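Local coordinates for protein beta-N-acetylglucosaminidase (PDB 3WO8) that probably hydrolyses terminal non-reducing N-acetyl-D-hexosamine residues from N-acetyl-beta-D-hexosaminides, as a family 3 glycoside hydrolase, at residues Phe20-Asn25 against Ile284-Tyr289; Ser356-Leu361 against Leu410-Val415. All blocks are in the same frame, centred on the assembly; numbering follows the deposited sequence.

Interaction 1: residues Phe20-Asn25 against Ile284-Tyr289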
loop_
_atom_site.group_PDB
_atom_site.type_symbol
_atom_site.label_atom_id
_atom_site.label_comp_id
_atom_site.label_asym_id
_atom_site.label_seq_id
_atom_site.Cartn_x
_atom_site.Cartn_y
_atom_site.Cartn_z
ATOM N N PHE B 20 3.836 -12.040 -26.878
ATOM C CA PHE B 20 2.931 -10.960 -26.585
ATOM C C PHE B 20 2.851 -10.531 -25.126
ATOM O O PHE B 20 2.761 -11.361 -24.216
ATOM C CB PHE B 20 1.563 -11.363 -27.070
ATOM C CG PHE B 20 1.417 -11.305 -28.560
ATOM C CD1 PHE B 20 1.428 -10.077 -29.222
ATOM C CD2 PHE B 20 1.261 -12.472 -29.300
ATOM C CE1 PHE B 20 1.293 -10.016 -30.592
ATOM C CE2 PHE B 20 1.111 -12.411 -30.668
ATOM C CZ PHE B 20 1.136 -11.187 -31.312
ATOM N N PHE B 21 2.868 -9.210 -24.958
ATOM C CA PHE B 21 2.634 -8.521 -23.708
ATOM C C PHE B 21 1.350 -7.642 -23.806
ATOM O O PHE B 21 1.246 -6.768 -24.644
ATOM C CB PHE B 21 3.863 -7.654 -23.348
ATOM C CG PHE B 21 4.229 -7.718 -21.890
ATOM C CD1 PHE B 21 3.298 -7.387 -20.915
ATOM C CD2 PHE B 21 5.481 -8.168 -21.491
ATOM C CE1 PHE B 21 3.616 -7.482 -19.573
ATOM C CE2 PHE B 21 5.807 -8.245 -20.153
ATOM C CZ PHE B 21 4.880 -7.892 -19.192
ATOM N N CYS B 22 0.383 -7.869 -22.929
ATOM C CA CYS B 22 -0.935 -7.242 -23.061
ATOM C C CYS B 22 -1.305 -6.508 -21.799
ATOM O O CYS B 22 -1.077 -7.001 -20.708
ATOM C CB CYS B 22 -2.006 -8.296 -23.369
ATOM S SG CYS B 22 -1.752 -9.139 -24.958
ATOM N N GLY B 23 -1.851 -5.309 -21.978
ATOM C CA GLY B 23 -2.309 -4.457 -20.880
ATOM C C GLY B 23 -3.756 -4.752 -20.563
ATOM O O GLY B 23 -4.570 -4.880 -21.467
ATOM N N PHE B 24 -4.060 -4.856 -19.271
ATOM C CA PHE B 24 -5.427 -5.056 -18.775
ATOM C C PHE B 24 -5.838 -4.007 -17.754
ATOM O O PHE B 24 -5.191 -3.817 -16.720
ATOM C CB PHE B 24 -5.598 -6.437 -18.145
ATOM C CG PHE B 24 -5.160 -7.551 -19.027
ATOM C CD1 PHE B 24 -3.830 -7.750 -19.277
ATOM C CD2 PHE B 24 -6.091 -8.405 -19.600
ATOM C CE1 PHE B 24 -3.423 -8.783 -20.094
ATOM C CE2 PHE B 24 -5.695 -9.438 -20.431
ATOM C CZ PHE B 24 -4.356 -9.621 -20.682
ATOM N N ASN B 25 -6.937 -3.342 -18.065
ATOM C CA ASN B 25 -7.508 -2.348 -17.197
ATOM C C ASN B 25 -8.728 -2.887 -16.502
ATOM O O ASN B 25 -9.393 -2.147 -15.787
ATOM C CB ASN B 25 -7.873 -1.081 -17.979
ATOM C CG ASN B 25 -8.019 0.131 -17.071
ATOM O OD1 ASN B 25 -9.032 0.853 -17.070
ATOM N ND2 ASN B 25 -7.001 0.357 -16.288
ATOM N N ILE B 284 5.955 -8.169 -28.280
ATOM C CA ILE B 284 5.100 -7.097 -28.785
ATOM C C ILE B 284 4.155 -6.711 -27.654
ATOM O O ILE B 284 3.452 -7.561 -27.084
ATOM C CB ILE B 284 4.242 -7.568 -29.982
ATOM C CG1 ILE B 284 5.122 -7.954 -31.181
ATOM C CG2 ILE B 284 3.301 -6.479 -30.416
ATOM C CD1 ILE B 284 4.452 -8.990 -32.056
ATOM N N LEU B 285 4.152 -5.433 -27.347
ATOM C CA LEU B 285 3.335 -4.919 -26.291
ATOM C C LEU B 285 2.082 -4.310 -26.904
ATOM O O LEU B 285 2.129 -3.317 -27.665
ATOM C CB LEU B 285 4.092 -3.850 -25.489
ATOM C CG LEU B 285 3.265 -3.146 -24.421
ATOM C CD1 LEU B 285 2.636 -4.161 -23.476
ATOM C CD2 LEU B 285 4.077 -2.081 -23.691
ATOM N N LEU B 286 0.960 -4.919 -26.540
ATOM C CA LEU B 286 -0.342 -4.371 -26.786
ATOM C C LEU B 286 -0.880 -3.699 -25.482
ATOM O O LEU B 286 -1.385 -4.359 -24.555
ATOM C CB LEU B 286 -1.260 -5.476 -27.312
ATOM C CG LEU B 286 -0.760 -6.270 -28.536
ATOM C CD1 LEU B 286 -1.811 -7.281 -29.025
ATOM C CD2 LEU B 286 -0.316 -5.362 -29.681
ATOM N N GLY B 287 -0.752 -2.374 -25.426
ATOM C CA GLY B 287 -1.430 -1.574 -24.422
ATOM C C GLY B 287 -2.833 -2.066 -24.085
ATOM O O GLY B 287 -3.246 -2.024 -22.920
ATOM N N ASP B 288 -3.559 -2.534 -25.109
ATOM C CA ASP B 288 -4.961 -2.953 -25.000
ATOM C C ASP B 288 -5.110 -4.390 -25.426
ATOM O O ASP B 288 -5.222 -4.687 -26.604
ATOM C CB ASP B 288 -5.812 -2.071 -25.912
ATOM C CG ASP B 288 -7.331 -2.310 -25.768
ATOM O OD1 ASP B 288 -7.772 -3.324 -25.147
ATOM O OD2 ASP B 288 -8.077 -1.437 -26.299
ATOM N N TYR B 289 -5.173 -5.282 -24.460
ATOM C CA TYR B 289 -5.275 -6.699 -24.728
ATOM C C TYR B 289 -6.291 -7.091 -25.757
ATOM O O TYR B 289 -6.259 -8.221 -26.248
ATOM C CB TYR B 289 -5.650 -7.433 -23.455
ATOM C CG TYR B 289 -7.123 -7.351 -23.109
ATOM C CD1 TYR B 289 -7.679 -6.174 -22.579
ATOM C CD2 TYR B 289 -7.967 -8.457 -23.294
ATOM C CE1 TYR B 289 -9.019 -6.108 -22.231
ATOM C CE2 TYR B 289 -9.313 -8.397 -22.956
ATOM C CZ TYR B 289 -9.838 -7.223 -22.426
ATOM O OH TYR B 289 -11.177 -7.160 -22.095
#

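Interaction 2: residues Ser356-Leu361 against Leu410-Val415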
loop_
_atom_site.group_PDB
_atom_site.type_symbol
_atom_site.label_atom_id
_atom_site.label_comp_id
_atom_site.label_asym_id
_atom_site.label_seq_id
_atom_site.Cartn_x
_atom_site.Cartn_y
_atom_site.Cartn_z
ATOM N N SER B 356 -32.206 -10.764 -14.197
ATOM C CA SER B 356 -31.755 -9.534 -14.834
ATOM C C SER B 356 -31.363 -8.451 -13.804
ATOM O O SER B 356 -30.412 -7.660 -13.996
ATOM C CB SER B 356 -32.846 -9.022 -15.764
ATOM O OG SER B 356 -32.316 -8.024 -16.605
ATOM N N GLU B 357 -32.119 -8.405 -12.718
ATOM C CA GLU B 357 -31.837 -7.440 -11.683
ATOM C C GLU B 357 -31.856 -8.072 -10.314
ATOM O O GLU B 357 -32.621 -9.015 -10.042
ATOM C CB GLU B 357 -32.805 -6.244 -11.735
ATOM C CG GLU B 357 -34.135 -6.447 -11.024
ATOM C CD GLU B 357 -34.106 -6.130 -9.529
ATOM O OE1 GLU B 357 -33.694 -5.001 -9.164
ATOM O OE2 GLU B 357 -34.545 -7.007 -8.734
ATOM N N VAL B 358 -30.989 -7.527 -9.469
ATOM C CA VAL B 358 -31.021 -7.824 -8.057
ATOM C C VAL B 358 -31.359 -6.572 -7.334
ATOM O O VAL B 358 -30.949 -5.510 -7.731
ATOM C CB VAL B 358 -29.677 -8.245 -7.509
ATOM C CG1 VAL B 358 -29.576 -9.726 -7.573
ATOM C CG2 VAL B 358 -28.541 -7.582 -8.274
ATOM N N THR B 359 -32.060 -6.704 -6.235
ATOM C CA THR B 359 -32.107 -5.592 -5.340
ATOM C C THR B 359 -31.245 -5.944 -4.121
ATOM O O THR B 359 -31.255 -7.060 -3.647
ATOM C CB THR B 359 -33.557 -5.095 -5.052
ATOM O OG1 THR B 359 -33.963 -5.392 -3.730
ATOM C CG2 THR B 359 -34.547 -5.641 -6.052
ATOM N N LEU B 360 -30.454 -4.982 -3.670
ATOM C CA LEU B 360 -29.469 -5.200 -2.629
ATOM C C LEU B 360 -29.905 -4.500 -1.376
ATOM O O LEU B 360 -30.189 -3.300 -1.408
ATOM C CB LEU B 360 -28.140 -4.608 -3.053
ATOM C CG LEU B 360 -27.643 -5.005 -4.434
ATOM C CD1 LEU B 360 -26.275 -4.381 -4.700
ATOM C CD2 LEU B 360 -27.527 -6.491 -4.480
ATOM N N LEU B 361 -29.980 -5.233 -0.278
ATOM C CA LEU B 361 -30.224 -4.580 0.989
ATOM C C LEU B 361 -28.897 -4.518 1.668
ATOM O O LEU B 361 -28.304 -5.542 1.930
ATOM C CB LEU B 361 -31.209 -5.365 1.814
ATOM C CG LEU B 361 -32.563 -5.273 1.137
ATOM C CD1 LEU B 361 -33.377 -6.506 1.432
ATOM C CD2 LEU B 361 -33.266 -4.022 1.590
ATOM N N LEU B 410 -34.729 -10.866 -7.510
ATOM C CA LEU B 410 -33.732 -11.433 -6.646
ATOM C C LEU B 410 -33.376 -10.357 -5.622
ATOM O O LEU B 410 -33.189 -9.189 -5.969
ATOM C CB LEU B 410 -32.512 -11.779 -7.498
ATOM C CG LEU B 410 -31.441 -12.695 -6.931
ATOM C CD1 LEU B 410 -32.041 -13.607 -5.874
ATOM C CD2 LEU B 410 -30.777 -13.492 -8.047
ATOM N N ILE B 411 -33.291 -10.750 -4.368
ATOM C CA ILE B 411 -32.922 -9.854 -3.290
ATOM C C ILE B 411 -31.732 -10.417 -2.529
ATOM O O ILE B 411 -31.714 -11.601 -2.236
ATOM C CB ILE B 411 -34.068 -9.772 -2.309
ATOM C CG1 ILE B 411 -35.369 -9.719 -3.114
ATOM C CG2 ILE B 411 -33.856 -8.617 -1.316
ATOM C CD1 ILE B 411 -36.538 -9.177 -2.343
ATOM N N PHE B 412 -30.743 -9.576 -2.223
ATOM C CA PHE B 412 -29.536 -9.989 -1.522
ATOM C C PHE B 412 -29.560 -9.195 -0.274
ATOM O O PHE B 412 -29.530 -7.964 -0.342
ATOM C CB PHE B 412 -28.296 -9.652 -2.314
ATOM C CG PHE B 412 -28.020 -10.590 -3.456
ATOM C CD1 PHE B 412 -28.812 -11.711 -3.692
ATOM C CD2 PHE B 412 -26.919 -10.387 -4.244
ATOM C CE1 PHE B 412 -28.504 -12.578 -4.736
ATOM C CE2 PHE B 412 -26.597 -11.237 -5.296
ATOM C CZ PHE B 412 -27.381 -12.334 -5.550
ATOM N N ASP B 413 -29.655 -9.871 0.863
ATOM C CA ASP B 413 -29.798 -9.176 2.140
ATOM C C ASP B 413 -28.553 -9.349 2.931
ATOM O O ASP B 413 -28.312 -10.401 3.491
ATOM C CB ASP B 413 -30.956 -9.724 2.959
ATOM C CG ASP B 413 -31.070 -9.049 4.300
ATOM O OD1 ASP B 413 -30.259 -8.130 4.549
ATOM O OD2 ASP B 413 -31.972 -9.413 5.095
ATOM N N PHE B 414 -27.750 -8.304 2.983
ATOM C CA PHE B 414 -26.448 -8.407 3.589
ATOM C C PHE B 414 -26.637 -8.015 5.040
ATOM O O PHE B 414 -27.083 -6.913 5.328
ATOM C CB PHE B 414 -25.484 -7.470 2.910
ATOM C CG PHE B 414 -25.200 -7.811 1.481
ATOM C CD1 PHE B 414 -25.971 -7.305 0.484
ATOM C CD2 PHE B 414 -24.072 -8.548 1.138
ATOM C CE1 PHE B 414 -25.676 -7.603 -0.842
ATOM C CE2 PHE B 414 -23.767 -8.857 -0.173
ATOM C CZ PHE B 414 -24.573 -8.368 -1.167
ATOM N N VAL B 415 -26.285 -8.944 5.927
ATOM C CA VAL B 415 -26.544 -8.857 7.343
ATOM C C VAL B 415 -25.250 -8.697 8.111
ATOM O O VAL B 415 -24.369 -9.543 8.045
ATOM C CB VAL B 415 -27.196 -10.149 7.840
ATOM C CG1 VAL B 415 -27.497 -10.030 9.312
ATOM C CG2 VAL B 415 -28.467 -10.429 7.068
#

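Interaction 1: residues Phe20-Asn25 against Ile284-Tyr289
Tyr289 CG lies between its backbone N and carbonyl carbon (chi1 79°), while Phe24 sets CG beside its backbone N (chi1 -52°), and the two rings come to lie nearly parallel, 20° between planes. This pair sits at the seam of the TIM barrel, where the first strand, 20-24, meets the last, 283-286, in parallel and closes the cylinder. The rings are slid so far apart that they barely overlap; the closer contact is CH-pi, with Tyr289 CB over one face of Phe24, 3.6 Å from CE2. Val31 of helix 29-37 touches both side chains, and Phe59 meets Phe24 edge-to-face. Along the strands, Phe21 is gripped at both backbone polar atoms: its N gives an almost straight bond to Ile284 O (2.8 Å), and its O accepts from Leu286 N (2.7 Å). Gly23 N then bonds to Leu286 O, and Gly23 CA makes a CA-H...O contact with Gly287 O at 3.3 Å. On the face bearing Phe20, Cys22 and Leu286, Phe20 CE1 rests 3.6 Å from Ile284 CD1, and helix 292-304 packs on this side through Leu292. On the other face Leu285 CD1 reaches Phe21 CB at 3.7 Å, and the Phe21 side chain also meets Ile254 and Phe123. Past Leu286 the chain bends toward strand 20-24, and Tyr289 N, in the carbonyl plane of Gly23, donates to Gly23 O at 3.1 Å.

Interaction 2: residues Ser356-Leu361 against Leu410-Val415
Thr359 and Leu361 of strand 357-363 pair in parallel with strand 411-415, the short axes 4.8 Å apart and inclined by 19°. Each of the two residues uses both backbone polar atoms: Thr359 N donates to Leu410 O (2.7 Å) and Thr359 O accepts from Phe412 N, after which Leu361 N donates to Phe412 O (2.8 Å) and Leu361 O receives Phe414 N. On the face bearing Leu360 and Phe412, the Val358 methyl CG1 stands over the centre of the Phe412 ring, 4.0 Å from its centroid, a CH-pi contact. The same methyl lies 3.6 Å from Leu410 CG, so it touches both Leu410 and Phe412. Leu360 runs alongside Phe412, its CD2 3.9 Å from Phe412 CB, and also approaches the edge of the Phe414 ring. Phe438 of strand 435-439 meets both phenylalanine rings, stacking on Phe414. Replacing Phe412 by an alanine is likely to take the aromatic face from Val358 CG1 and open a gap toward Phe438. On the reverse face, which also carries Thr359 and Asp413, Leu361 CD1 crosses to Ile411 CG2 at 3.5 Å. The pair belongs to the parallel core of the C-terminal domain's mixed sheet, where strand 357-363, helix 374-385 and the adjacent parallel strand 391-397 form a beta-alpha-beta unit whose helix packs on the apolar face of Val358 and Leu360.

How the interactions relate
Interactions 1 and 2 lie in different domains of the same chain, one following the other in sequence; their centres are 36 Å apart and their nearest atoms about 20 Å, so they do not touch. Both join parallel strands, but in different settings: residues 20-25 and 284-289 close a barrel from its two ends in sequence, 259 residues apart, whereas residues 356-361 and 410-415 are inner neighbours of an open mixed sheet. In family 3 enzymes the active site lies at the C-terminal ends of the barrel strands, the end where interaction 1 finishes. There Asn25 makes a weak hydrogen bond to Gln370 of the second subunit; interaction 2 touches no other chain.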